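Local coordinates for D-galactonate dehydratase family member RspA (Pantoea ananatis, PDB 3T6C), which dehydrates D-gluconate to 2-dehydro-3-deoxy-D-gluconate with low activity in vitro, using one magnesium ion per subunit, at residues E220-S225 with H245-R250; I251-A256 with T280-M285; A430-P433 with V437-P440; Y171-C176 with Q267-E272. All coordinates share one frame; numbering follows the deposited sequence. Where two conformers were deposited one is given.

Contact 1: E220-S225 with H245-R250. With MG (magnesium ion), chain C; GCO (D-gluconic acid), chain D.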
loop_
_atom_site.group_PDB
_atom_site.type_symbol
_atom_site.label_atom_id
_atom_site.label_comp_id
_atom_site.label_asym_id
_atom_site.label_seq_id
_atom_site.Cartn_x
_atom_site.Cartn_y
_atom_site.Cartn_z
ATOM N N GLU A 220 13.744 7.113 -30.959
ATOM C CA GLU A 220 14.987 7.324 -30.229
ATOM C C GLU A 220 15.598 8.647 -30.667
ATOM O O GLU A 220 16.026 9.454 -29.822
ATOM C CB GLU A 220 15.959 6.172 -30.475
ATOM C CG GLU A 220 15.639 4.958 -29.544
ATOM C CD GLU A 220 14.674 4.001 -30.137
ATOM O OE1 GLU A 220 14.468 4.097 -31.395
ATOM O OE2 GLU A 220 14.153 3.106 -29.358
ATOM N N ALA A 221 15.634 8.887 -31.982
ATOM C CA ALA A 221 16.216 10.135 -32.471
ATOM C C ALA A 221 15.374 11.319 -32.043
ATOM O O ALA A 221 15.904 12.382 -31.702
ATOM C CB ALA A 221 16.360 10.060 -34.013
ATOM N N TYR A 222 14.069 11.151 -32.075
ATOM C CA TYR A 222 13.146 12.187 -31.564
ATOM C C TYR A 222 13.467 12.504 -30.081
ATOM O O TYR A 222 13.709 13.673 -29.725
ATOM C CB TYR A 222 11.695 11.737 -31.772
ATOM C CG TYR A 222 10.772 12.482 -30.837
ATOM C CD1 TYR A 222 10.490 13.845 -31.018
ATOM C CD2 TYR A 222 10.220 11.834 -29.783
ATOM C CE1 TYR A 222 9.666 14.529 -30.067
ATOM C CE2 TYR A 222 9.406 12.480 -28.862
ATOM C CZ TYR A 222 9.128 13.815 -29.003
ATOM O OH TYR A 222 8.326 14.408 -28.037
ATOM N N ALA A 223 13.490 11.486 -29.209
ATOM C CA ALA A 223 13.613 11.737 -27.750
ATOM C C ALA A 223 14.907 12.470 -27.472
ATOM O O ALA A 223 14.928 13.423 -26.712
ATOM C CB ALA A 223 13.596 10.438 -26.984
ATOM N N LYS A 224 15.989 12.047 -28.122
ATOM C CA LYS A 224 17.297 12.698 -27.865
ATOM C C LYS A 224 17.308 14.144 -28.365
ATOM O O LYS A 224 18.013 14.989 -27.799
ATOM C CB LYS A 224 18.436 11.860 -28.471
ATOM C CG LYS A 224 18.578 10.479 -27.845
ATOM C CD LYS A 224 19.640 9.657 -28.591
ATOM C CE LYS A 224 19.908 8.301 -27.944
ATOM N NZ LYS A 224 18.999 7.246 -28.447
ATOM N N SER A 225 16.528 14.466 -29.380
ATOM C CA SER A 225 16.575 15.795 -29.953
ATOM C C SER A 225 15.979 16.819 -29.004
ATOM O O SER A 225 16.301 18.023 -29.091
ATOM C CB SER A 225 15.841 15.838 -31.310
ATOM O OG SER A 225 14.412 15.929 -31.180
ATOM N N HIS A 245 5.843 21.311 -24.466
ATOM C CA HIS A 245 6.203 20.324 -25.488
ATOM C C HIS A 245 5.210 19.168 -25.424
ATOM O O HIS A 245 4.804 18.768 -24.324
ATOM C CB HIS A 245 7.655 19.787 -25.322
ATOM C CG HIS A 245 8.040 18.827 -26.411
ATOM N ND1 HIS A 245 8.227 19.225 -27.727
ATOM C CD2 HIS A 245 8.162 17.477 -26.396
ATOM C CE1 HIS A 245 8.495 18.147 -28.462
ATOM N NE2 HIS A 245 8.453 17.081 -27.684
ATOM N N ASP A 246 4.838 18.640 -26.592
ATOM C CA ASP A 246 3.893 17.517 -26.665
ATOM C C ASP A 246 4.615 16.268 -27.176
ATOM O O ASP A 246 5.028 16.210 -28.376
ATOM C CB ASP A 246 2.759 17.925 -27.639
ATOM C CG ASP A 246 1.569 16.955 -27.644
ATOM O OD1 ASP A 246 1.650 15.829 -27.100
ATOM O OD2 ASP A 246 0.507 17.349 -28.206
ATOM N N ALA A 247 4.794 15.275 -26.296
ATOM C CA ALA A 247 5.453 14.019 -26.713
ATOM C C ALA A 247 4.501 13.151 -27.527
ATOM O O ALA A 247 4.956 12.275 -28.236
ATOM C CB ALA A 247 5.904 13.277 -25.494
ATOM N N HIS A 248 3.188 13.389 -27.394
ATOM C CA HIS A 248 2.168 12.764 -28.276
ATOM C C HIS A 248 2.298 11.253 -28.371
ATOM O O HIS A 248 2.237 10.666 -29.455
ATOM C CB HIS A 248 2.216 13.397 -29.669
ATOM C CG HIS A 248 0.887 13.440 -30.379
ATOM N ND1 HIS A 248 0.315 12.329 -30.966
ATOM C CD2 HIS A 248 0.052 14.475 -30.639
ATOM C CE1 HIS A 248 -0.824 12.674 -31.553
ATOM N NE2 HIS A 248 -1.010 13.974 -31.366
ATOM N N GLU A 249 2.526 10.640 -27.199
ATOM C CA GLU A 249 2.629 9.162 -27.010
ATOM C C GLU A 249 3.642 8.472 -27.961
ATOM O O GLU A 249 3.507 7.275 -28.200
ATOM C CB GLU A 249 1.237 8.451 -27.080
ATOM C CG GLU A 249 0.461 8.587 -28.442
ATOM C CD GLU A 249 -0.913 7.862 -28.497
ATOM O OE1 GLU A 249 -1.328 7.273 -27.474
ATOM O OE2 GLU A 249 -1.531 7.859 -29.605
ATOM N N ARG A 250 4.670 9.204 -28.418
ATOM C CA ARG A 250 5.533 8.691 -29.488
ATOM C C ARG A 250 6.744 7.918 -29.010
ATOM O O ARG A 250 7.572 7.523 -29.830
ATOM C CB ARG A 250 5.998 9.847 -30.385
ATOM C CG ARG A 250 4.905 10.410 -31.250
ATOM C CD ARG A 250 4.543 9.435 -32.342
ATOM N NE ARG A 250 3.525 9.945 -33.290
ATOM C CZ ARG A 250 3.673 10.023 -34.607
ATOM N NH1 ARG A 250 4.817 9.684 -35.218
ATOM N NH2 ARG A 250 2.632 10.434 -35.339
HETATM MG MG MG C . -1.471 16.989 -27.838
HETATM C C1 GCO D . -2.822 18.820 -29.669
HETATM C C2 GCO D . -3.116 17.487 -30.247
HETATM C C3 GCO D . -3.561 17.504 -31.697
HETATM C C4 GCO D . -4.102 16.150 -32.109
HETATM C C5 GCO D . -5.259 16.328 -33.061
HETATM C C6 GCO D . -5.881 15.017 -33.510
HETATM O O1A GCO D . -3.346 19.880 -30.123
HETATM O O1B GCO D . -2.139 18.868 -28.595
HETATM O O2 GCO D . -2.096 16.595 -29.881
HETATM O O3 GCO D . -2.456 17.875 -32.434
HETATM O O4 GCO D . -3.049 15.436 -32.732
HETATM O O5 GCO D . -6.220 17.096 -32.439
HETATM O O6 GCO D . -6.991 15.161 -34.374
HETATM O O HOH W 1 -0.831 15.021 -27.505
#

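Contact 2: I251-A256 with T280-M285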
loop_
_atom_site.group_PDB
_atom_site.type_symbol
_atom_site.label_atom_id
_atom_site.label_comp_id
_atom_site.label_asym_id
_atom_site.label_seq_id
_atom_site.Cartn_x
_atom_site.Cartn_y
_atom_site.Cartn_z
ATOM N N ILE A 251 6.893 7.690 -27.704
ATOM C CA ILE A 251 8.085 7.007 -27.189
ATOM C C ILE A 251 7.674 5.994 -26.108
ATOM O O ILE A 251 6.525 6.028 -25.623
ATOM C CB ILE A 251 9.127 8.002 -26.594
ATOM C CG1 ILE A 251 8.488 8.832 -25.482
ATOM C CG2 ILE A 251 9.629 8.982 -27.705
ATOM C CD1 ILE A 251 9.397 10.010 -25.020
ATOM N N THR A 252 8.572 5.101 -25.745
ATOM C CA THR A 252 8.221 4.141 -24.689
ATOM C C THR A 252 8.136 4.819 -23.323
ATOM O O THR A 252 8.754 5.878 -23.121
ATOM C CB THR A 252 9.283 3.027 -24.544
ATOM O OG1 THR A 252 10.530 3.592 -24.150
ATOM C CG2 THR A 252 9.419 2.200 -25.858
ATOM N N PRO A 253 7.407 4.228 -22.360
ATOM C CA PRO A 253 7.262 4.946 -21.084
ATOM C C PRO A 253 8.586 5.261 -20.376
ATOM O O PRO A 253 8.767 6.382 -19.868
ATOM C CB PRO A 253 6.356 4.004 -20.254
ATOM C CG PRO A 253 5.471 3.281 -21.330
ATOM C CD PRO A 253 6.478 3.075 -22.497
ATOM N N ILE A 254 9.527 4.325 -20.362
ATOM C CA ILE A 254 10.742 4.582 -19.637
ATOM C C ILE A 254 11.502 5.721 -20.334
ATOM O O ILE A 254 12.130 6.574 -19.684
ATOM C CB ILE A 254 11.568 3.307 -19.478
ATOM C CG1 ILE A 254 12.774 3.537 -18.574
ATOM C CG2 ILE A 254 12.038 2.818 -20.828
ATOM C CD1 ILE A 254 12.433 3.917 -17.141
ATOM N N ASN A 255 11.495 5.741 -21.674
ATOM C CA ASN A 255 12.142 6.871 -22.389
ATOM C C ASN A 255 11.427 8.197 -22.156
ATOM O O ASN A 255 12.073 9.258 -22.099
ATOM C CB ASN A 255 12.323 6.581 -23.876
ATOM C CG ASN A 255 13.338 5.465 -24.149
ATOM O OD1 ASN A 255 14.232 5.176 -23.338
ATOM N ND2 ASN A 255 13.221 4.865 -25.299
ATOM N N ALA A 256 10.109 8.153 -21.906
ATOM C CA ALA A 256 9.412 9.382 -21.526
ATOM C C ALA A 256 9.789 9.851 -20.125
ATOM O O ALA A 256 9.830 11.031 -19.898
ATOM C CB ALA A 256 7.907 9.162 -21.562
ATOM N N THR A 280 -1.216 4.421 -18.915
ATOM C CA THR A 280 -1.337 5.271 -17.717
ATOM C C THR A 280 -0.738 4.723 -16.419
ATOM O O THR A 280 -0.314 5.505 -15.582
ATOM C CB THR A 280 -2.813 5.675 -17.436
ATOM O OG1 THR A 280 -3.625 4.517 -17.402
ATOM C CG2 THR A 280 -3.294 6.648 -18.516
ATOM N N GLU A 281 -0.619 3.415 -16.265
ATOM C CA GLU A 281 -0.023 2.852 -15.039
ATOM C C GLU A 281 1.461 3.229 -14.907
ATOM O O GLU A 281 1.995 3.184 -13.833
ATOM C CB GLU A 281 -0.219 1.321 -15.032
ATOM C CG GLU A 281 -1.671 0.985 -14.711
ATOM C CD GLU A 281 -2.011 -0.498 -14.857
ATOM O OE1 GLU A 281 -1.124 -1.302 -15.242
ATOM O OE2 GLU A 281 -3.207 -0.825 -14.645
ATOM N N TRP A 282 2.109 3.634 -16.004
ATOM C CA TRP A 282 3.502 4.014 -15.919
ATOM C C TRP A 282 3.706 5.403 -15.271
ATOM O O TRP A 282 4.844 5.779 -14.936
ATOM C CB TRP A 282 4.089 4.022 -17.355
ATOM C CG TRP A 282 4.373 2.635 -17.879
ATOM C CD1 TRP A 282 3.491 1.771 -18.533
ATOM C CD2 TRP A 282 5.619 1.935 -17.752
ATOM N NE1 TRP A 282 4.165 0.602 -18.821
ATOM C CE2 TRP A 282 5.450 0.660 -18.343
ATOM C CE3 TRP A 282 6.863 2.266 -17.202
ATOM C CZ2 TRP A 282 6.482 -0.287 -18.410
ATOM C CZ3 TRP A 282 7.905 1.311 -17.273
ATOM C CH2 TRP A 282 7.711 0.063 -17.865
ATOM N N LEU A 283 2.645 6.192 -15.160
ATOM C CA LEU A 283 2.826 7.525 -14.588
ATOM C C LEU A 283 3.163 7.442 -13.101
ATOM O O LEU A 283 3.770 8.402 -12.608
ATOM C CB LEU A 283 1.591 8.438 -14.824
ATOM C CG LEU A 283 1.495 8.836 -16.296
ATOM C CD1 LEU A 283 0.110 9.493 -16.541
ATOM C CD2 LEU A 283 2.585 9.810 -16.663
ATOM N N LYS A 284 2.807 6.353 -12.401
ATOM C CA LYS A 284 3.243 6.235 -10.996
ATOM C C LYS A 284 4.766 6.285 -10.926
ATOM O O LYS A 284 5.361 7.038 -10.152
ATOM C CB LYS A 284 2.747 4.940 -10.402
ATOM C CG LYS A 284 3.363 4.776 -8.988
ATOM C CD LYS A 284 2.651 3.619 -8.272
ATOM C CE LYS A 284 3.378 3.225 -7.009
ATOM N NZ LYS A 284 2.858 1.922 -6.527
ATOM N N MET A 285 5.440 5.539 -11.792
ATOM C CA MET A 285 6.880 5.572 -11.770
ATOM C C MET A 285 7.421 6.934 -12.161
ATOM O O MET A 285 8.355 7.478 -11.521
ATOM C CB MET A 285 7.416 4.497 -12.717
ATOM C CG MET A 285 8.934 4.494 -12.747
ATOM S SD MET A 285 9.561 3.178 -13.822
ATOM C CE MET A 285 11.320 3.555 -13.822
#

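Contact 3: A430-P433 with V437-P440. With EDO (1,2-ethanediol), chain F.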
loop_
_atom_site.group_PDB
_atom_site.type_symbol
_atom_site.label_atom_id
_atom_site.label_comp_id
_atom_site.label_asym_id
_atom_site.label_seq_id
_atom_site.Cartn_x
_atom_site.Cartn_y
_atom_site.Cartn_z
ATOM N N ALA A 430 1.532 5.509 -38.279
ATOM C CA ALA A 430 2.870 5.957 -37.874
ATOM C C ALA A 430 3.681 4.723 -37.599
ATOM O O ALA A 430 3.253 3.872 -36.820
ATOM C CB ALA A 430 2.758 6.827 -36.596
ATOM N N ARG A 431 4.817 4.570 -38.287
ATOM C CA ARG A 431 5.606 3.359 -38.103
ATOM C C ARG A 431 7.019 3.710 -37.675
ATOM O O ARG A 431 7.579 4.719 -38.117
ATOM C CB ARG A 431 5.610 2.529 -39.403
ATOM C CG ARG A 431 4.236 1.943 -39.741
ATOM C CD ARG A 431 4.333 1.091 -40.986
ATOM N NE ARG A 431 3.045 0.554 -41.401
ATOM C CZ ARG A 431 2.510 -0.599 -40.992
ATOM N NH1 ARG A 431 3.085 -1.354 -40.045
ATOM N NH2 ARG A 431 1.337 -0.981 -41.508
ATOM N N THR A 432 7.569 2.909 -36.765
ATOM C CA THR A 432 8.990 3.058 -36.367
ATOM C C THR A 432 9.870 2.496 -37.488
ATOM O O THR A 432 9.388 1.932 -38.456
ATOM C CB THR A 432 9.272 2.369 -35.002
ATOM O OG1 THR A 432 9.090 0.955 -35.174
ATOM C CG2 THR A 432 8.294 2.885 -33.934
ATOM N N PRO A 433 11.194 2.678 -37.386
ATOM C CA PRO A 433 12.065 2.309 -38.510
ATOM C C PRO A 433 11.939 0.862 -38.942
ATOM O O PRO A 433 12.110 0.588 -40.114
ATOM C CB PRO A 433 13.461 2.617 -37.952
ATOM C CG PRO A 433 13.185 3.891 -37.166
ATOM C CD PRO A 433 11.925 3.503 -36.400
ATOM N N VAL A 437 3.831 -0.580 -36.253
ATOM C CA VAL A 437 2.756 0.374 -35.977
ATOM C C VAL A 437 2.924 0.977 -34.588
ATOM O O VAL A 437 3.108 0.236 -33.620
ATOM C CB VAL A 437 1.403 -0.321 -36.043
ATOM C CG1 VAL A 437 0.255 0.616 -35.559
ATOM C CG2 VAL A 437 1.155 -0.788 -37.490
ATOM N N TRP A 438 2.874 2.310 -34.479
ATOM C CA TRP A 438 2.936 2.924 -33.147
ATOM C C TRP A 438 1.671 3.703 -32.885
ATOM O O TRP A 438 1.084 4.228 -33.808
ATOM C CB TRP A 438 4.124 3.878 -33.087
ATOM C CG TRP A 438 4.618 4.151 -31.678
ATOM C CD1 TRP A 438 4.307 5.250 -30.864
ATOM C CD2 TRP A 438 5.536 3.352 -30.946
ATOM N NE1 TRP A 438 4.962 5.126 -29.654
ATOM C CE2 TRP A 438 5.742 3.989 -29.684
ATOM C CE3 TRP A 438 6.206 2.151 -31.225
ATOM C CZ2 TRP A 438 6.585 3.450 -28.708
ATOM C CZ3 TRP A 438 7.044 1.624 -30.260
ATOM C CH2 TRP A 438 7.229 2.274 -29.014
ATOM N N ARG A 439 1.289 3.871 -31.631
ATOM C CA ARG A 439 0.146 4.729 -31.331
ATOM C C ARG A 439 0.531 6.152 -31.707
ATOM O O ARG A 439 1.593 6.681 -31.317
ATOM C CB ARG A 439 -0.232 4.563 -29.830
ATOM C CG ARG A 439 -0.713 3.180 -29.519
ATOM C CD ARG A 439 -0.744 2.912 -28.008
ATOM N NE ARG A 439 -1.400 1.628 -27.716
ATOM C CZ ARG A 439 -1.115 0.839 -26.680
ATOM N NH1 ARG A 439 -0.092 1.145 -25.863
ATOM N NH2 ARG A 439 -1.832 -0.283 -26.462
ATOM N N PRO A 440 -0.279 6.785 -32.541
ATOM C CA PRO A 440 0.271 7.926 -33.260
ATOM C C PRO A 440 0.137 9.230 -32.498
ATOM O O PRO A 440 0.675 10.266 -32.920
ATOM C CB PRO A 440 -0.573 7.930 -34.538
ATOM C CG PRO A 440 -1.947 7.474 -34.029
ATOM C CD PRO A 440 -1.541 6.312 -33.143
ATOM O OXT PRO A 440 -0.489 9.353 -31.426
HETATM C C1 EDO F . -4.791 0.587 -29.728
HETATM O O1 EDO F . -3.365 0.850 -29.664
HETATM C C2 EDO F . -5.501 0.372 -28.389
HETATM O O2 EDO F . -4.779 -0.643 -27.647
HETATM O O HOH W 2 0.005 4.146 -36.329
#

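Contact 4: Y171-C176 with Q267-E272. With MG (magnesium ion), chain C; GCO (D-gluconic acid), chain D.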
loop_
_atom_site.group_PDB
_atom_site.type_symbol
_atom_site.label_atom_id
_atom_site.label_comp_id
_atom_site.label_asym_id
_atom_site.label_seq_id
_atom_site.Cartn_x
_atom_site.Cartn_y
_atom_site.Cartn_z
ATOM N N TYR A 171 2.087 36.550 -27.241
ATOM C CA TYR A 171 1.846 35.246 -26.576
ATOM C C TYR A 171 2.906 34.996 -25.544
ATOM O O TYR A 171 4.092 35.283 -25.763
ATOM C CB TYR A 171 1.824 34.103 -27.590
ATOM C CG TYR A 171 0.630 34.218 -28.498
ATOM C CD1 TYR A 171 -0.628 33.834 -28.029
ATOM C CD2 TYR A 171 0.754 34.722 -29.796
ATOM C CE1 TYR A 171 -1.738 33.913 -28.830
ATOM C CE2 TYR A 171 -0.395 34.871 -30.593
ATOM C CZ TYR A 171 -1.609 34.451 -30.107
ATOM O OH TYR A 171 -2.725 34.544 -30.914
ATOM N N GLN A 172 2.429 34.593 -24.370
ATOM C CA GLN A 172 3.302 34.316 -23.222
ATOM C C GLN A 172 3.550 32.824 -22.932
ATOM O O GLN A 172 4.321 32.481 -22.007
ATOM C CB GLN A 172 2.732 35.040 -22.010
ATOM C CG GLN A 172 2.594 36.535 -22.306
ATOM C CD GLN A 172 2.077 37.330 -21.104
ATOM O OE1 GLN A 172 0.861 37.272 -20.742
ATOM N NE2 GLN A 172 2.950 38.096 -20.534
ATOM N N TYR A 173 2.878 31.962 -23.696
ATOM C CA TYR A 173 2.931 30.516 -23.534
ATOM C C TYR A 173 3.017 29.937 -24.920
ATOM O O TYR A 173 2.141 30.234 -25.762
ATOM C CB TYR A 173 1.649 30.014 -22.865
ATOM C CG TYR A 173 1.384 30.605 -21.487
ATOM C CD1 TYR A 173 0.827 31.876 -21.359
ATOM C CD2 TYR A 173 1.640 29.855 -20.329
ATOM C CE1 TYR A 173 0.562 32.383 -20.130
ATOM C CE2 TYR A 173 1.352 30.389 -19.073
ATOM C CZ TYR A 173 0.834 31.642 -19.004
ATOM O OH TYR A 173 0.544 32.185 -17.765
ATOM N N ILE A 174 4.075 29.171 -25.176
ATOM C CA ILE A 174 4.369 28.707 -26.537
ATOM C C ILE A 174 4.749 27.238 -26.535
ATOM O O ILE A 174 5.696 26.844 -25.807
ATOM C CB ILE A 174 5.508 29.546 -27.129
ATOM C CG1 ILE A 174 5.046 31.023 -27.175
ATOM C CG2 ILE A 174 5.800 29.074 -28.568
ATOM C CD1 ILE A 174 6.175 31.960 -27.423
ATOM N N ARG A 175 4.026 26.426 -27.323
ATOM C CA ARG A 175 4.413 25.017 -27.495
ATOM C C ARG A 175 5.459 24.946 -28.605
ATOM O O ARG A 175 5.240 25.509 -29.680
ATOM C CB ARG A 175 3.214 24.184 -27.896
ATOM C CG ARG A 175 3.556 22.691 -27.905
ATOM C CD ARG A 175 2.380 21.873 -28.409
ATOM N NE ARG A 175 2.363 21.849 -29.871
ATOM C CZ ARG A 175 1.613 20.985 -30.537
ATOM N NH1 ARG A 175 0.840 20.154 -29.871
ATOM N NH2 ARG A 175 1.671 20.892 -31.871
ATOM N N CYS A 176 6.547 24.239 -28.369
ATOM C CA CYS A 176 7.675 24.133 -29.343
ATOM C C CYS A 176 7.898 22.685 -29.724
ATOM O O CYS A 176 8.177 21.857 -28.852
ATOM C CB CYS A 176 8.980 24.694 -28.744
ATOM S SG CYS A 176 8.784 26.474 -28.340
ATOM N N GLN A 267 12.632 23.957 -17.321
ATOM C CA GLN A 267 11.420 24.432 -16.629
ATOM C C GLN A 267 10.257 24.649 -17.600
ATOM O O GLN A 267 9.712 25.748 -17.755
ATOM C CB GLN A 267 11.709 25.674 -15.790
ATOM C CG GLN A 267 12.598 25.333 -14.593
ATOM C CD GLN A 267 13.032 26.579 -13.881
ATOM O OE1 GLN A 267 12.318 27.080 -13.010
ATOM N NE2 GLN A 267 14.171 27.123 -14.282
ATOM N N LEU A 268 9.821 23.554 -18.221
ATOM C CA LEU A 268 8.683 23.636 -19.121
ATOM C C LEU A 268 7.405 23.883 -18.332
ATOM O O LEU A 268 7.245 23.390 -17.196
ATOM C CB LEU A 268 8.522 22.333 -19.917
ATOM C CG LEU A 268 9.359 22.323 -21.219
ATOM C CD1 LEU A 268 10.857 22.443 -20.971
ATOM C CD2 LEU A 268 9.061 21.041 -21.949
ATOM N N PHE A 269 6.466 24.596 -18.957
ATOM C CA PHE A 269 5.164 24.800 -18.349
ATOM C C PHE A 269 4.461 23.435 -18.232
ATOM O O PHE A 269 3.854 23.127 -17.188
ATOM C CB PHE A 269 4.344 25.817 -19.182
ATOM C CG PHE A 269 2.996 26.111 -18.613
ATOM C CD1 PHE A 269 2.859 27.057 -17.617
ATOM C CD2 PHE A 269 1.855 25.510 -19.149
ATOM C CE1 PHE A 269 1.604 27.374 -17.073
ATOM C CE2 PHE A 269 0.583 25.819 -18.581
ATOM C CZ PHE A 269 0.485 26.738 -17.551
ATOM N N PHE A 270 4.509 22.647 -19.299
ATOM C CA PHE A 270 4.198 21.226 -19.166
ATOM C C PHE A 270 4.798 20.407 -20.291
ATOM O O PHE A 270 5.090 20.957 -21.350
ATOM C CB PHE A 270 2.696 20.940 -18.924
ATOM C CG PHE A 270 1.706 21.282 -20.068
ATOM C CD1 PHE A 270 1.795 20.764 -21.354
ATOM C CD2 PHE A 270 0.584 22.076 -19.778
ATOM C CE1 PHE A 270 0.805 21.010 -22.355
ATOM C CE2 PHE A 270 -0.399 22.340 -20.769
ATOM C CZ PHE A 270 -0.292 21.816 -22.052
ATOM N N LEU A 271 4.987 19.120 -20.026
ATOM C CA LEU A 271 5.279 18.068 -21.035
ATOM C C LEU A 271 3.985 17.283 -21.200
ATOM O O LEU A 271 3.445 16.744 -20.193
ATOM C CB LEU A 271 6.400 17.158 -20.538
ATOM C CG LEU A 271 6.688 15.949 -21.424
ATOM C CD1 LEU A 271 7.187 16.435 -22.832
ATOM C CD2 LEU A 271 7.715 15.064 -20.725
ATOM N N GLU A 272 3.496 17.224 -22.434
ATOM C CA GLU A 272 2.153 16.680 -22.683
ATOM C C GLU A 272 2.232 15.246 -23.262
ATOM O O GLU A 272 3.138 14.894 -24.067
ATOM C CB GLU A 272 1.412 17.611 -23.647
ATOM C CG GLU A 272 0.033 17.161 -24.120
ATOM C CD GLU A 272 -0.443 18.066 -25.226
ATOM O OE1 GLU A 272 0.111 19.204 -25.358
ATOM O OE2 GLU A 272 -1.426 17.683 -25.909
HETATM MG MG MG C . -1.471 16.989 -27.838
HETATM C C1 GCO D . -2.822 18.820 -29.669
HETATM C C2 GCO D . -3.116 17.487 -30.247
HETATM C C3 GCO D . -3.561 17.504 -31.697
HETATM C C4 GCO D . -4.102 16.150 -32.109
HETATM C C5 GCO D . -5.259 16.328 -33.061
HETATM C C6 GCO D . -5.881 15.017 -33.510
HETATM O O1A GCO D . -3.346 19.880 -30.123
HETATM O O1B GCO D . -2.139 18.868 -28.595
HETATM O O2 GCO D . -2.096 16.595 -29.881
HETATM O O3 GCO D . -2.456 17.875 -32.434
HETATM O O4 GCO D . -3.049 15.436 -32.732
HETATM O O5 GCO D . -6.220 17.096 -32.439
HETATM O O6 GCO D . -6.991 15.161 -34.374
HETATM O O HOH W 3 -0.589 20.815 -27.327
HETATM O O HOH W 1 -0.831 15.021 -27.505
#

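Contact 1: E220-S225 with H245-R250
Tyr222 and His245 join a helix to a barrel strand: residues 220-225 form one stretch of helix 219-237, while 245-250 runs off the end of strand 242-246 into a type I' turn from Ala247 to Arg250. The backbones stay well apart, nearest at the CA atoms of Tyr222 and Arg250 (8.6 Å), and the tyrosine spans the gap. With CG anti to the backbone N (chi1 159°), its ring reaches toward the strand and sets OH 2.7 Å from His245 NE2. Either group could donate in this hydrogen bond. The two rings meet rim to rim, their planes 24° apart. Tyr222 OH also lies 3.2 Å from Ala247 CA. His245 ND1 bonds to the carbonyl of Cys176, so both imidazole nitrogens are engaged and the ring's rotation is fixed. On the strand's other side Asp246 OD2 binds magnesium at 2.0 Å, and OD1 accepts from a metal-bound water 2.6 Å away. His248 NE2 meets O4 of D-gluconate at 2.9 Å in a nearly straight bond, near the imidazole plane. A metal-binding aspartate at a strand end, followed closely by a histidine that is probably a proton donor/acceptor, marks the active site of this enolase-superfamily (beta/alpha)-barrel.

Contact 2: I251-A256 with T280-M285
Pro253 and Trp282 bring together the starts of two successive helical segments, 251-256 and 280-285, with their own CA atoms the nearest pair at 6.5 Å. These belong to adjacent beta-alpha units of the barrel, helix 253-262 leading into strand 270-272 and that strand into helix 283-289. Thr252 is the N-cap of the first, its OG1 accepting a weak bond from Asn255 N. At the first residue of that helix, the proline lies over a face of the indole: CB stands 3.6 Å from the centroid of the five-membered ring, 28° off the normal, a CH-pi contact. CB comes nearest to Trp282 CD2, at 3.3 Å, while CG sits above the CG–CD1 side of the same ring. The indole N-H is used elsewhere, since Trp282 NE1 bonds to the carbonyl of Asn341 of a second subunit; the pair therefore lies at a subunit interface. Beside it, Met285 is fully extended (chi1 179°, chi2 178°), which carries its methyl across to the neighbouring helix, where CE touches Ile254 CD1 at 3.5 Å.

Contact 3: A430-P433 with V437-P440
Ala430 and Trp438 make the one direct hydrogen bond between the two segments of a short C-terminal beta hairpin: Trp438 N donates to Ala430 O at 2.8 Å, nearly in line with the carbonyl bond. A water bridges Ala430 N and Trp438 O, accepting from the first and donating to the second. Next along, Arg431 and Val437 form an antiparallel non-hydrogen-bonded pair, CA atoms 4.6 Å apart. Their side chains share a face of the hairpin. The Ala430 and Trp438 side chains lie on the other face, where Ala430 CB meets Pro440 CB at 4.1 Å. Thr432 has CG2 anti to its carbonyl carbon (chi1 66° for OG1), and this methyl touches Trp438 CE3 at 3.5 Å, obliquely to the indole. Further out, Arg431 NH1 is held by Gly435 O in the turn and by Asp93 of a neighbouring subunit, and NE by Pro213 O. Trp438 NE1 donates to Glu249 O, and its ring meets Phe217 edge-to-face. The hairpin continues a small mixed sheet: strand 430-431 is central, flanked by parallel 215-216 and antiparallel 437-438, with Thr432 packed on Pro219 at the start of helix 219-237.

Contact 4: Y171-C176 with Q267-E272
The aromatic contact is a T-shaped stack: the edge of Tyr173 points at the face of Phe269, planes at 81° and centroids 5.2 Å apart. Tyr173 CE2 comes 3.6 Å from Phe269 CE1, and CD2 of the tyrosine sits over the centre of the phenylalanine ring. Phe269 reaches the tyrosine with CG anti to its backbone N (chi1 -179°). The backbones are not paired, since strand 242-246 lies between strands 173-176 and 270-272. Polar links are carried by water. One water accepts from Arg175 NH1 (3.0 Å) and lies 2.6 Å from Glu272 OE1, bridging two charged side chains that do not touch. The same water is 2.8 Å from O1B of D-gluconate. Arg175 NH1 also bonds to Tyr181 OH. Metal coordination comes from the other carboxylate oxygen: Glu272 OE2 binds magnesium at 2.0 Å and also accepts from Arg319. With Asp246 and Glu298 it completes the trio of acidic ligands, at or just after the ends of successive barrel strands, that is the metal-binding signature of the enolase superfamily.

Contact 1 is the hub: it touches each of the other three. Contacts 1 and 4 share the active site: strands 242-246 and 270-272 are neighbours, tied by His245 O to Glu272 N and Ala247 N to Glu272 O, both 2.8 Å, so Asp246 and Glu272 face one magnesium and the same D-gluconate. Contact 1 then meets contact 2 where Tyr222 CD2 packs on Ile251 CG2 at 3.6 Å. Contact 3, with its centre about 12 Å from that of contact 1, holds the chain end against the turn after Asp246: Arg250 NE reaches Pro440 O at 2.9 Å. Contacts 3 and 4 do not touch, their nearest atoms being about 10 Å apart.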